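Local coordinates for protein thermoresistant glucokinase (Janibacter sp. HTCC2649, PDB 4EUN) that probably phosphorylates gluconate at the expense of ATP, as a gluconokinase of the P-loop kinase fold, at residues S109-K112 / R113-D117. Residues are numbered along the deposited sequence; the frame is centred on the assembly and turned at random.
Sequences SALK and RTYRD
Lys112 O, at the N-cap position of helix 113-119, receives Arg116 N at 3.1 Å in a nearly straight bond (159° at the hydrogen). Tyr115 N also approaches this oxygen, in a weak, strongly bent bond. From the first residue of the helix, Arg113 NE reaches one turn on to the syn side of Asp117 OD1 at 3.0 Å. That carboxylate oxygen lies close to the guanidinium plane and is shared with Arg120, while Arg113 NH1 turns to Asp168 and Glu166.

The Arg116 guanidinium folds back beside the start of the helix, its chain bent at chi3 (-66°), with Lys112 O over one face near the rim. Its NE pairs with Glu169 and its NH1 bonds to Glu163 O. Across the first turn, the Lys112 side chain runs over the Tyr115 ring: CB sits 3.8 Å from the ring centroid, only 6° off the normal, in a CH-pi contact. Because the lysine is extended beyond CG, its methylenes follow the ring toward the hydroxyl, bringing CE to 3.6 Å from Tyr115 OH. Lys112 NZ and Tyr115 OH then converge on Asp80 OD1, and Arg83 also bonds to the hydroxyl. Leu111 completes the packing, placing CD2 4.0 Å from Tyr115 CD2 and CD1 against Arg116 CG; beyond it lie Leu87 of helix 80-99 and Met35 of strand 31-35.

This strand-to-helix junction of the P-loop kinase fold thus combines a first helical turn closed on Lys112 O with cationic side chains paired with surrounding carboxylates, which probably offset their charge; Asp80, holding both amine and hydroxyl, fixes lysine chain and ring against each other.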
loop_
_atom_site.group_PDB
_atom_site.type_symbol
_atom_site.label_atom_id
_atom_site.label_comp_id
_atom_site.label_asym_id
_atom_site.label_seq_id
_atom_site.Cartn_x
_atom_site.Cartn_y
_atom_site.Cartn_z
ATOM N N SER A 109 11.910 -0.134 -0.489
ATOM C CA SER A 109 12.962 0.595 -1.196
ATOM C C SER A 109 14.231 -0.260 -1.254
ATOM O O SER A 109 14.174 -1.478 -1.085
ATOM C CB SER A 109 13.238 1.926 -0.502
ATOM O OG SER A 109 13.360 1.738 0.893
ATOM N N ALA A 110 15.384 0.366 -1.512
ATOM C CA ALA A 110 16.622 -0.383 -1.729
ATOM C C ALA A 110 17.020 -1.196 -0.503
ATOM O O ALA A 110 16.962 -0.705 0.626
ATOM C CB ALA A 110 17.735 0.547 -2.108
ATOM N N LEU A 111 17.430 -2.439 -0.726
ATOM C CA LEU A 111 17.889 -3.263 0.375
ATOM C C LEU A 111 19.271 -3.842 0.110
ATOM O O LEU A 111 19.580 -4.283 -1.008
ATOM C CB LEU A 111 16.945 -4.428 0.583
ATOM C CG LEU A 111 15.478 -4.092 0.822
ATOM C CD1 LEU A 111 14.667 -5.374 0.774
ATOM C CD2 LEU A 111 15.329 -3.398 2.155
ATOM N N LYS A 112 20.089 -3.849 1.157
ATOM C CA LYS A 112 21.331 -4.584 1.172
ATOM C C LYS A 112 21.031 -6.051 1.408
ATOM O O LYS A 112 19.968 -6.385 1.918
ATOM C CB LYS A 112 22.206 -4.076 2.312
ATOM C CG LYS A 112 22.635 -2.626 2.183
ATOM C CD LYS A 112 23.655 -2.296 3.278
ATOM C CE LYS A 112 24.060 -0.830 3.248
ATOM N NZ LYS A 112 25.114 -0.547 4.267
ATOM N N ARG A 113 21.981 -6.919 1.064
ATOM C CA ARG A 113 21.877 -8.340 1.395
ATOM C C ARG A 113 21.592 -8.584 2.873
ATOM O O ARG A 113 20.702 -9.364 3.214
ATOM C CB ARG A 113 23.170 -9.067 1.007
ATOM C CG ARG A 113 23.328 -10.439 1.667
ATOM C CD ARG A 113 22.411 -11.433 1.008
ATOM N NE ARG A 113 22.213 -12.648 1.798
ATOM C CZ ARG A 113 22.551 -13.866 1.394
ATOM N NH1 ARG A 113 23.120 -14.041 0.208
ATOM N NH2 ARG A 113 22.315 -14.910 2.176
ATOM N N THR A 114 22.340 -7.921 3.753
ATOM C CA THR A 114 22.101 -8.055 5.197
ATOM C C THR A 114 20.679 -7.659 5.611
ATOM O O THR A 114 20.145 -8.208 6.576
ATOM C CB THR A 114 23.089 -7.225 6.028
ATOM O OG1 THR A 114 23.038 -5.860 5.600
ATOM C CG2 THR A 114 24.507 -7.755 5.877
ATOM N N TYR A 115 20.083 -6.687 4.914
ATOM C CA TYR A 115 18.704 -6.291 5.211
ATOM C C TYR A 115 17.757 -7.425 4.849
ATOM O O TYR A 115 16.798 -7.703 5.580
ATOM C CB TYR A 115 18.274 -5.051 4.416
ATOM C CG TYR A 115 19.062 -3.787 4.672
ATOM C CD1 TYR A 115 20.058 -3.725 5.644
ATOM C CD2 TYR A 115 18.804 -2.643 3.930
ATOM C CE1 TYR A 115 20.779 -2.554 5.853
ATOM C CE2 TYR A 115 19.521 -1.480 4.129
ATOM C CZ TYR A 115 20.500 -1.438 5.095
ATOM O OH TYR A 115 21.213 -0.262 5.300
ATOM N N ARG A 116 17.998 -8.044 3.698
ATOM C CA ARG A 116 17.173 -9.171 3.275
ATOM C C ARG A 116 17.317 -10.344 4.239
ATOM O O ARG A 116 16.349 -11.064 4.467
ATOM C CB ARG A 116 17.476 -9.564 1.820
ATOM C CG ARG A 116 17.225 -8.401 0.853
ATOM C CD ARG A 116 17.295 -8.800 -0.617
ATOM N NE ARG A 116 18.633 -9.223 -1.064
ATOM C CZ ARG A 116 19.524 -8.432 -1.653
ATOM N NH1 ARG A 116 19.273 -7.145 -1.838
ATOM N NH2 ARG A 116 20.684 -8.935 -2.042
ATOM N N ASP A 117 18.510 -10.527 4.809
ATOM C CA ASP A 117 18.703 -11.551 5.847
ATOM C C ASP A 117 17.757 -11.332 7.031
ATOM O O ASP A 117 17.149 -12.282 7.548
ATOM C CB ASP A 117 20.152 -11.559 6.356
ATOM C CG ASP A 117 21.147 -12.068 5.325
ATOM O OD1 ASP A 117 20.747 -12.775 4.380
ATOM O OD2 ASP A 117 22.356 -11.773 5.477
#